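Local coordinates for protein TqaA (Penicillium aethiopicum, PDB 5DLK) that probably carries out peptide macrocyclization as the terminal condensation-like domain of a fungal nonribosomal peptide synthetase, binding phosphopantetheine, at residues A[184-187]-A[188-192]; A[209-212]-A[213-217]; A[224-227]-A[228-231]; A[315-318]-A[319-322]; A[366-369]-A[370-374]. One frame throughout, in Å; residues are numbered along the deposited sequence. Where two conformers were deposited one is given.

Interaction 1 of 5, residues A[184-187]-A[188-192]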
# COMPACT_ATOMS: atom_id res chain seq x y z
N VAL A 184 0.33 7.35 -1.77
CA VAL A 184 0.85 8.52 -2.45
C VAL A 184 0.20 8.73 -3.82
O VAL A 184 -0.06 9.87 -4.20
CB VAL A 184 2.40 8.42 -2.65
CG1 VAL A 184 2.91 9.47 -3.64
CG2 VAL A 184 3.10 8.57 -1.31
N SER A 185 -0.07 7.65 -4.55
CA SER A 185 -0.44 7.81 -5.95
C SER A 185 -1.93 7.59 -6.25
O SER A 185 -2.40 8.00 -7.31
CB SER A 185 0.41 6.88 -6.84
OG SER A 185 0.16 5.50 -6.60
N ILE A 186 -2.67 6.98 -5.33
CA ILE A 186 -4.12 6.84 -5.57
C ILE A 186 -4.85 8.18 -5.76
O ILE A 186 -5.81 8.24 -6.55
CB ILE A 186 -4.82 5.99 -4.46
CG1 ILE A 186 -6.25 5.62 -4.88
CG2 ILE A 186 -4.80 6.66 -3.09
CD1 ILE A 186 -6.31 4.76 -6.12
N PRO A 187 -4.41 9.28 -5.10
CA PRO A 187 -5.16 10.50 -5.44
C PRO A 187 -4.90 10.97 -6.87
O PRO A 187 -5.71 11.72 -7.43
CB PRO A 187 -4.63 11.54 -4.43
CG PRO A 187 -4.03 10.72 -3.32
CD PRO A 187 -3.42 9.56 -4.04
N LYS A 188 -3.81 10.49 -7.47
CA LYS A 188 -3.46 10.84 -8.83
C LYS A 188 -4.35 10.09 -9.81
O LYS A 188 -4.65 10.57 -10.90
CB LYS A 188 -1.98 10.53 -9.10
CG LYS A 188 -1.33 11.43 -10.15
CD LYS A 188 -1.18 12.84 -9.63
CE LYS A 188 -0.57 13.75 -10.68
NZ LYS A 188 -0.36 15.14 -10.18
N LEU A 189 -4.77 8.88 -9.44
CA LEU A 189 -5.72 8.14 -10.26
C LEU A 189 -7.00 8.97 -10.36
O LEU A 189 -7.57 9.13 -11.46
CB LEU A 189 -6.00 6.75 -9.65
CG LEU A 189 -6.82 5.71 -10.45
CD1 LEU A 189 -6.57 4.29 -9.95
CD2 LEU A 189 -8.30 6.02 -10.39
N PHE A 190 -7.45 9.51 -9.23
CA PHE A 190 -8.72 10.25 -9.19
C PHE A 190 -8.61 11.60 -9.90
O PHE A 190 -9.52 12.00 -10.62
CB PHE A 190 -9.18 10.45 -7.75
CG PHE A 190 -9.43 9.16 -7.00
CD1 PHE A 190 -9.97 8.05 -7.65
CD2 PHE A 190 -9.12 9.07 -5.65
CE1 PHE A 190 -10.20 6.87 -6.95
CE2 PHE A 190 -9.35 7.90 -4.94
CZ PHE A 190 -9.89 6.79 -5.59
N SER A 191 -7.50 12.32 -9.69
CA SER A 191 -7.33 13.64 -10.31
C SER A 191 -7.11 13.52 -11.83
O SER A 191 -7.61 14.36 -12.58
CB SER A 191 -6.19 14.42 -9.65
OG SER A 191 -4.93 13.83 -9.88
N ASP A 192 -6.41 12.49 -12.28
CA ASP A 192 -6.30 12.18 -13.71
C ASP A 192 -7.67 11.85 -14.31
O ASP A 192 -7.98 12.30 -15.42
CB ASP A 192 -5.34 11.03 -13.97
CG ASP A 192 -3.88 11.45 -13.87
OD1 ASP A 192 -3.60 12.58 -13.39
OD2 ASP A 192 -3.00 10.65 -14.27
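Ile186 and Phe190 sit one turn apart and their side chains meet at a slant, with Ile186 CG1 3.8 Å from Phe190 CE2. The phenyl ring also lies against the backbone of its own helix: Ile186 O stands above one face, displaced toward the rim, and is 3.5 Å from Phe190 CD2. With CG1 of Ile186 anti to N (chi1 -169°), the tip of that branch also reaches Leu189, where Ile186 CD1 is 3.9 Å from Leu189 CD1. This is the first turn of helix 186-197, which begins beyond Val184 and Ser185, just after Asp182 and Gly183, the Asp-Gly of the SHxxxDG form of the condensation-domain HHxxxDG motif. Gly183 is a phosphopantetheine-binding residue, though that ligand is absent here, and Ser185 OG is bonded to Asp182. Ser185 O accepts from Lys188 N at 2.9 Å, the donor 57° above the carbonyl plane, and only weakly from Leu189 N, whereas Ser191 N reaches Pro187 O at 2.9 Å with a straighter bond of 157°. Shortening Phe190 to an alanine would probably leave Ile186 CG1 without its aromatic neighbour and deprive Trp72 and Tyr70 of the ring they meet edge-to-face. Leu189 packs on Leu91, Ile174 and Ile176.

Interaction 2 of 5, residues A[209-212]-A[213-217]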
# COMPACT_ATOMS: atom_id res chain seq x y z
N ALA A 209 6.29 0.04 -14.43
CA ALA A 209 7.37 -0.72 -15.04
C ALA A 209 8.67 0.11 -15.07
O ALA A 209 9.75 -0.44 -14.85
CB ALA A 209 6.99 -1.18 -16.45
N HIS A 210 8.57 1.41 -15.29
CA HIS A 210 9.76 2.26 -15.37
C HIS A 210 10.43 2.46 -14.00
O HIS A 210 11.63 2.69 -13.91
CB HIS A 210 9.40 3.61 -15.98
CG HIS A 210 8.84 3.51 -17.36
ND1 HIS A 210 7.90 4.39 -17.86
CD2 HIS A 210 9.07 2.61 -18.35
CE1 HIS A 210 7.58 4.04 -19.09
NE2 HIS A 210 8.28 2.96 -19.41
N TYR A 211 9.64 2.37 -12.95
CA TYR A 211 10.18 2.33 -11.60
C TYR A 211 11.03 1.08 -11.41
O TYR A 211 12.15 1.15 -10.90
CB TYR A 211 9.03 2.37 -10.59
CG TYR A 211 9.44 2.28 -9.13
CD1 TYR A 211 9.87 3.41 -8.45
CD2 TYR A 211 9.36 1.08 -8.45
CE1 TYR A 211 10.21 3.34 -7.11
CE2 TYR A 211 9.72 0.99 -7.12
CZ TYR A 211 10.15 2.12 -6.45
OH TYR A 211 10.50 2.05 -5.13
N LEU A 212 10.49 -0.05 -11.86
CA LEU A 212 11.19 -1.33 -11.75
C LEU A 212 12.49 -1.34 -12.56
O LEU A 212 13.53 -1.81 -12.08
CB LEU A 212 10.27 -2.47 -12.16
CG LEU A 212 9.03 -2.67 -11.28
CD1 LEU A 212 8.26 -3.91 -11.69
CD2 LEU A 212 9.44 -2.73 -9.80
N TYR A 213 12.45 -0.84 -13.80
CA TYR A 213 13.68 -0.77 -14.60
C TYR A 213 14.73 0.13 -13.94
O TYR A 213 15.92 -0.20 -13.92
CB TYR A 213 13.38 -0.27 -16.02
CG TYR A 213 12.68 -1.32 -16.87
CD1 TYR A 213 13.29 -2.54 -17.13
CD2 TYR A 213 11.42 -1.08 -17.40
CE1 TYR A 213 12.64 -3.51 -17.89
CE2 TYR A 213 10.77 -2.04 -18.17
CZ TYR A 213 11.39 -3.26 -18.41
OH TYR A 213 10.76 -4.22 -19.16
N HIS A 214 14.28 1.26 -13.41
CA HIS A 214 15.18 2.19 -12.74
C HIS A 214 15.84 1.57 -11.49
O HIS A 214 17.03 1.78 -11.25
CB HIS A 214 14.43 3.46 -12.37
CG HIS A 214 15.32 4.60 -11.99
ND1 HIS A 214 15.92 4.68 -10.75
CD2 HIS A 214 15.73 5.68 -12.68
CE1 HIS A 214 16.66 5.78 -10.69
NE2 HIS A 214 16.56 6.41 -11.85
N ARG A 215 15.07 0.82 -10.69
CA ARG A 215 15.66 0.08 -9.56
C ARG A 215 16.81 -0.83 -10.01
O ARG A 215 17.86 -0.89 -9.36
CB ARG A 215 14.63 -0.79 -8.85
CG ARG A 215 13.62 -0.03 -8.02
CD ARG A 215 13.06 -0.95 -6.93
NE ARG A 215 12.60 -2.23 -7.47
CZ ARG A 215 12.17 -3.24 -6.73
NH1 ARG A 215 12.16 -3.14 -5.40
NH2 ARG A 215 11.76 -4.37 -7.30
N VAL A 216 16.60 -1.55 -11.11
CA VAL A 216 17.59 -2.50 -11.59
C VAL A 216 18.80 -1.76 -12.16
O VAL A 216 19.94 -2.19 -11.98
CB VAL A 216 16.99 -3.45 -12.66
CG1 VAL A 216 18.10 -4.14 -13.48
CG2 VAL A 216 16.12 -4.49 -11.97
N SER A 217 18.56 -0.63 -12.81
CA SER A 217 19.66 0.12 -13.39
C SER A 217 20.59 0.68 -12.30
O SER A 217 21.78 0.86 -12.54
CB SER A 217 19.15 1.25 -14.27
OG SER A 217 18.79 2.36 -13.47
O HOH W 1 13.23 -3.77 -10.10
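Leu212 and Arg215 lie side by side on helix 208-218, in a regular alpha-helical stretch whose four i to i+4 bonds have N-H...O angles of 156° to 163°. In the tightest, Tyr213 N and Arg215 N each lie 2.9 Å from their acceptors, Ala209 O and Tyr211 O. Leu212 O is gripped twice: it receives Val216 N at 3.2 Å and a proton from a water 2.8 Å from Leu212 O. That water in turn accepts from Arg215 NE at 3.1 Å, so it ties the guanidinium back to the helix it grows from. The bend at chi3 (-51°) brings the guanidinium alongside Leu212, Arg215 NH2 being 3.8 Å from Leu212 CD2, while Arg215 CG stands over one face of the Tyr211 ring. Beyond the helix, Arg215 NH1 donates to His365 O and forms a salt bridge with Glu367. A leucine in place of Arg215 would probably leave Glu367 without this cationic mate and the bridging water without its NE donor. Both phenol oxygens are satisfied elsewhere, Tyr211 OH by Gly312 O and Tyr213 OH by Asp50 of strand 47-53. Ser217 OG donates to His214 O at 2.9 Å. Tyr213 CD2 lies 3.1 Å from Ala209 O.

Interaction 3 of 5, residues A[224-227]-A[228-231]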
# COMPACT_ATOMS: atom_id res chain seq x y z
N GLN A 224 28.16 -7.41 -3.69
CA GLN A 224 29.11 -7.02 -2.65
C GLN A 224 29.60 -5.58 -2.82
O GLN A 224 30.07 -4.97 -1.86
CB GLN A 224 30.30 -7.98 -2.65
CG GLN A 224 30.61 -8.57 -1.28
CD GLN A 224 29.40 -9.25 -0.65
OE1 GLN A 224 28.58 -9.84 -1.35
NE2 GLN A 224 29.28 -9.16 0.67
N GLN A 225 29.49 -5.05 -4.03
CA GLN A 225 29.92 -3.68 -4.33
C GLN A 225 28.77 -2.68 -4.29
O GLN A 225 28.97 -1.49 -4.54
CB GLN A 225 30.58 -3.62 -5.71
CG GLN A 225 31.83 -4.47 -5.86
CD GLN A 225 32.85 -4.16 -4.80
OE1 GLN A 225 33.33 -3.02 -4.69
NE2 GLN A 225 33.18 -5.16 -3.99
N ASP A 226 27.56 -3.16 -4.00
CA ASP A 226 26.39 -2.31 -4.04
C ASP A 226 26.26 -1.53 -2.74
O ASP A 226 26.13 -2.13 -1.68
CB ASP A 226 25.13 -3.13 -4.27
CG ASP A 226 23.97 -2.29 -4.77
OD1 ASP A 226 23.80 -1.16 -4.25
OD2 ASP A 226 23.23 -2.76 -5.67
N PRO A 227 26.32 -0.19 -2.83
CA PRO A 227 26.26 0.64 -1.62
C PRO A 227 24.99 0.38 -0.82
O PRO A 227 25.00 0.57 0.39
CB PRO A 227 26.25 2.07 -2.17
CG PRO A 227 26.87 1.95 -3.55
CD PRO A 227 26.45 0.61 -4.06
N THR A 228 23.92 -0.02 -1.48
CA THR A 228 22.68 -0.24 -0.75
C THR A 228 22.76 -1.50 0.12
O THR A 228 22.34 -1.50 1.28
CB THR A 228 21.49 -0.29 -1.71
OG1 THR A 228 21.22 1.06 -2.12
CG2 THR A 228 20.26 -0.82 -1.00
N PHE A 229 23.34 -2.57 -0.41
CA PHE A 229 23.49 -3.76 0.42
C PHE A 229 24.65 -3.63 1.39
O PHE A 229 24.66 -4.28 2.46
CB PHE A 229 23.61 -5.00 -0.46
CG PHE A 229 22.34 -5.27 -1.23
CD1 PHE A 229 21.16 -5.51 -0.54
CD2 PHE A 229 22.31 -5.23 -2.61
CE1 PHE A 229 19.96 -5.73 -1.22
CE2 PHE A 229 21.14 -5.45 -3.31
CZ PHE A 229 19.96 -5.70 -2.62
N GLN A 230 25.61 -2.78 1.06
CA GLN A 230 26.65 -2.45 2.05
C GLN A 230 26.01 -1.71 3.21
O GLN A 230 26.33 -1.97 4.38
CB GLN A 230 27.75 -1.61 1.42
CG GLN A 230 28.64 -2.44 0.49
CD GLN A 230 29.60 -1.58 -0.34
OE1 GLN A 230 29.58 -0.35 -0.25
NE2 GLN A 230 30.44 -2.23 -1.14
N PHE A 231 25.12 -0.78 2.89
CA PHE A 231 24.40 -0.03 3.92
C PHE A 231 23.61 -0.97 4.82
O PHE A 231 23.71 -0.87 6.04
CB PHE A 231 23.44 1.01 3.34
CG PHE A 231 22.46 1.53 4.36
CD1 PHE A 231 21.16 1.00 4.42
CD2 PHE A 231 22.84 2.49 5.29
CE1 PHE A 231 20.25 1.44 5.38
CE2 PHE A 231 21.93 2.95 6.27
CZ PHE A 231 20.63 2.41 6.30
O HOH W 2 32.99 -2.11 -2.48
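Gln224 O receives the side-chain amide of Gln230, with Gln230 NE2 2.9 Å away. The N-H...O angle is 159°, and the acceptor lies close to the plane of the donor amide. Gln230 reaches it because its chain runs extended beyond CG (chi2 170°), back over the turn. Next comes Gln225, whose CA is 3.5 Å from Gln230 NE2; the same nitrogen also donates to a water at 2.9 Å. Asp226 is the N-cap of helix 227-235. Its OD1 accepts from Thr228 N at 3.0 Å, approached on the anti side and 28° out of the carboxylate plane, while OD2 is bonded to Arg220 N. Asp226 CB lies 3.9 Å from Phe229 CD2, with carboxylate and ring planes steeply inclined to each other. Asp226 O takes Gln230 N at 2.9 Å, nearly along the C=O axis. Pro227, with no N-H to offer, is the first helical residue, and Pro227 O accepts Phe231 N at 2.8 Å. The Gln230 amide bond to Gln224 O ties the 3-10 turn to the new helix. The buried Asp226 carboxylate, met by Thr228 N at the helix start and Arg220 N from the preceding loop, is likely stabilised in its charged form.

Interaction 4 of 5, residues A[315-318]-A[319-322]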
# COMPACT_ATOMS: atom_id res chain seq x y z
N LEU A 315 13.77 7.34 -4.85
CA LEU A 315 14.60 7.12 -6.02
C LEU A 315 14.61 8.33 -6.95
O LEU A 315 13.56 8.88 -7.27
CB LEU A 315 14.11 5.90 -6.81
CG LEU A 315 14.67 4.52 -6.46
CD1 LEU A 315 14.08 3.51 -7.43
CD2 LEU A 315 16.18 4.51 -6.56
N PRO A 316 15.80 8.74 -7.40
CA PRO A 316 15.80 9.85 -8.36
C PRO A 316 15.37 9.39 -9.75
O PRO A 316 16.13 8.76 -10.48
CB PRO A 316 17.27 10.31 -8.36
CG PRO A 316 18.04 9.07 -8.01
CD PRO A 316 17.16 8.29 -7.06
N MET A 317 14.13 9.68 -10.11
CA MET A 317 13.64 9.36 -11.44
C MET A 317 12.51 10.32 -11.77
O MET A 317 11.83 10.82 -10.87
CB MET A 317 13.19 7.89 -11.53
CG MET A 317 11.73 7.60 -11.19
SD MET A 317 11.35 5.83 -11.33
CE MET A 317 12.44 5.17 -10.09
N ASP A 318 12.33 10.59 -13.06
CA ASP A 318 11.27 11.49 -13.50
C ASP A 318 9.92 10.93 -13.08
O ASP A 318 9.67 9.73 -13.21
CB ASP A 318 11.31 11.70 -15.01
CG ASP A 318 12.59 12.39 -15.47
OD1 ASP A 318 13.15 13.18 -14.68
OD2 ASP A 318 13.02 12.14 -16.61
N ASN A 319 9.06 11.82 -12.57
CA ASN A 319 7.69 11.49 -12.17
C ASN A 319 7.59 10.52 -11.01
O ASN A 319 6.53 9.93 -10.79
CB ASN A 319 6.91 10.92 -13.36
CG ASN A 319 6.93 11.84 -14.56
OD1 ASN A 319 6.85 13.06 -14.41
ND2 ASN A 319 7.06 11.27 -15.75
N ILE A 320 8.67 10.35 -10.25
CA ILE A 320 8.65 9.45 -9.10
C ILE A 320 7.54 9.85 -8.13
O ILE A 320 6.92 8.99 -7.49
CB ILE A 320 10.03 9.43 -8.37
CG1 ILE A 320 10.06 8.37 -7.27
CG2 ILE A 320 10.39 10.79 -7.81
CD1 ILE A 320 9.74 6.97 -7.74
N GLU A 321 7.26 11.14 -8.06
CA GLU A 321 6.25 11.71 -7.17
C GLU A 321 4.82 11.37 -7.58
O GLU A 321 3.90 11.43 -6.76
CB GLU A 321 6.41 13.23 -7.10
CG GLU A 321 6.35 13.95 -8.47
CD GLU A 321 7.68 13.92 -9.23
OE1 GLU A 321 8.72 13.58 -8.61
OE2 GLU A 321 7.69 14.23 -10.44
N SER A 322 4.63 11.03 -8.85
CA SER A 322 3.28 10.93 -9.39
C SER A 322 2.96 9.64 -10.16
O SER A 322 1.80 9.41 -10.51
CB SER A 322 3.01 12.14 -10.29
OG SER A 322 3.88 12.15 -11.40
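Met317 and Ile320 are joined by one backbone hydrogen bond and by their side chains. The polar link runs from Ile320 N to Met317 O, 3.3 Å long with an N-H...O angle of 148°; the donor stands 46° above the carbonyl plane, so this is a rather long and tilted closure. A second bond of the same i to i+3 reach follows at once, Ser322 N to Asn319 O at 2.9 Å, so the chain keeps curling after the first reversal. Ile320 O accepts from Arg313 NE.

The shape is a type II beta turn from Met317 to Ile320, in the loop between strands 303-310 and 329-336. Asn319 takes its third position with a positive phi of 65°, a value easiest for glycine, which lacks CB, and one that asparagine tolerates better than most other residues. The crowding a CB meets there is visible: Asn319 CB is 3.0 Å from Asp318 O. The asparagine amide is held from outside, its ND2 bonded to Ser206 OG.

The apolar contacts are made by the side chains of the two end residues of the turn. The methionine and isoleucine side chains cross at about a right angle, with Met317 CG 3.8 Å from Ile320 CB. Met317 bends at its last torsion, which brings CE to within 4.0 Å of Ile320 CD1, while Met317 SD is 4.1 Å from the same methyl. Met317 also packs on Tyr211 and His214 of helix 208-218, and Ile320 on Tyr211, so the turn lies against that helix. The isoleucine chain further meets the backbone, its CG1 3.5 Å from Leu315 O.

Interaction 5 of 5, residues A[366-369]-A[370-374]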
# COMPACT_ATOMS: atom_id res chain seq x y z
N VAL A 366 14.90 -1.45 -2.14
CA VAL A 366 15.27 -2.80 -2.56
C VAL A 366 14.38 -3.87 -1.93
O VAL A 366 13.80 -3.64 -0.88
CB VAL A 366 16.74 -3.11 -2.23
CG1 VAL A 366 17.66 -2.26 -3.13
CG2 VAL A 366 17.03 -2.89 -0.73
N GLU A 367 14.30 -5.04 -2.57
CA GLU A 367 13.48 -6.16 -2.06
C GLU A 367 13.91 -6.63 -0.68
O GLU A 367 15.09 -6.84 -0.46
CB GLU A 367 13.56 -7.34 -3.02
CG GLU A 367 13.07 -7.02 -4.43
CD GLU A 367 11.55 -6.87 -4.48
OE1 GLU A 367 10.87 -7.91 -4.52
OE2 GLU A 367 11.07 -5.72 -4.48
N LEU A 368 12.95 -6.82 0.23
CA LEU A 368 13.27 -7.30 1.58
C LEU A 368 14.07 -8.61 1.57
O LEU A 368 15.05 -8.75 2.30
CB LEU A 368 11.99 -7.51 2.39
CG LEU A 368 12.17 -7.92 3.86
CD1 LEU A 368 12.93 -6.83 4.64
CD2 LEU A 368 10.83 -8.23 4.51
N ARG A 369 13.65 -9.57 0.74
CA ARG A 369 14.38 -10.83 0.66
C ARG A 369 15.81 -10.64 0.15
O ARG A 369 16.68 -11.46 0.46
CB ARG A 369 13.62 -11.86 -0.21
CG ARG A 369 13.43 -11.50 -1.68
CD ARG A 369 12.89 -12.71 -2.47
NE ARG A 369 11.72 -13.35 -1.87
CZ ARG A 369 10.45 -13.02 -2.15
NH1 ARG A 369 10.18 -12.06 -3.02
NH2 ARG A 369 9.44 -13.66 -1.57
N ASP A 370 16.05 -9.57 -0.61
CA ASP A 370 17.41 -9.26 -1.07
C ASP A 370 18.20 -8.62 0.07
O ASP A 370 19.39 -8.88 0.22
CB ASP A 370 17.41 -8.31 -2.27
CG ASP A 370 16.91 -8.98 -3.55
OD1 ASP A 370 16.74 -10.22 -3.55
OD2 ASP A 370 16.71 -8.25 -4.53
N ILE A 371 17.56 -7.78 0.86
CA ILE A 371 18.23 -7.28 2.07
C ILE A 371 18.70 -8.45 2.94
O ILE A 371 19.87 -8.49 3.36
CB ILE A 371 17.31 -6.37 2.92
CG1 ILE A 371 17.00 -5.08 2.15
CG2 ILE A 371 17.99 -6.02 4.29
CD1 ILE A 371 15.94 -4.18 2.85
N PHE A 372 17.80 -9.39 3.19
CA PHE A 372 18.13 -10.49 4.08
C PHE A 372 19.18 -11.42 3.42
O PHE A 372 20.14 -11.82 4.08
CB PHE A 372 16.88 -11.28 4.48
CG PHE A 372 15.96 -10.53 5.43
CD1 PHE A 372 16.44 -9.47 6.19
CD2 PHE A 372 14.61 -10.87 5.55
CE1 PHE A 372 15.60 -8.78 7.05
CE2 PHE A 372 13.77 -10.17 6.40
CZ PHE A 372 14.28 -9.12 7.16
N GLN A 373 19.00 -11.76 2.14
CA GLN A 373 19.99 -12.59 1.46
C GLN A 373 21.40 -11.99 1.40
O GLN A 373 22.38 -12.66 1.71
CB GLN A 373 19.55 -12.92 0.03
CG GLN A 373 20.37 -14.05 -0.58
CD GLN A 373 19.88 -14.44 -1.96
OE1 GLN A 373 18.67 -14.46 -2.22
NE2 GLN A 373 20.81 -14.75 -2.86
N HIS A 374 21.49 -10.73 0.98
CA HIS A 374 22.78 -10.13 0.66
C HIS A 374 23.45 -9.40 1.82
O HIS A 374 24.66 -9.18 1.77
CB HIS A 374 22.64 -9.14 -0.49
CG HIS A 374 22.07 -9.77 -1.73
ND1 HIS A 374 22.29 -11.10 -2.05
CD2 HIS A 374 21.26 -9.28 -2.70
CE1 HIS A 374 21.65 -11.39 -3.17
NE2 HIS A 374 21.02 -10.30 -3.58
O HOH W 3 16.41 -5.59 -4.64
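The start of helix 368-375, with Glu367 at the N-cap, brings Leu368 against Phe372 and Val366 against Ile371. Leu368 CD1 lies over one face of the Phe372 ring, 4.0 Å from its centroid and 27° off the normal, a CH-pi contact. With the leucine CG anti to N (chi1 -176°), the branch is carried forward along the helix to reach that ring. Val366 CG2 meets Ile371 CG1 at 3.6 Å, the two side chains crossing at about a right angle. As Val366 directly precedes the N-cap and Ile371 is the fourth residue after it, this pair is a hydrophobic staple. On the polar side, Asp370, the third residue after the cap, approaches the N-cap amide only through a water, which accepts from Glu367 N at 3.0 Å and donates to Asp370 OD2 at 2.7 Å. A capping box would make that bond directly. Glu367 sends its own carboxylate away, to Gln56 N and to Arg215. Its carbonyl is used twice: Ile371 N donates to Glu367 O at 3.0 Å and 159°, Asp370 N more weakly. Arg369 NE forms a salt bridge with Glu381, and the Arg369 carbonyl oxygen takes Gln373 N at 2.9 Å.

All five contacts fall within the condensation domain and follow one another along the chain. Interactions 1, 2, 3 and 5 lie at or within helices 186-197, 208-218, 227-235 and 368-375; interaction 4 is in the loop between strands 303-310 and 329-336. That loop touches both interaction 1, through Lys188 and Ser322, and interaction 2, where Met317 CE rests on Tyr211 and His214; the centres are about 15 and 11 Å away. Interaction 2 reaches interaction 5 by the Arg215–Glu367 salt bridge, and interaction 5 packs on interaction 3, centres about 11 Å apart. Touching neighbours thus form a chain running from beside phosphopantetheine-binding Gly183 out to helix 227-235.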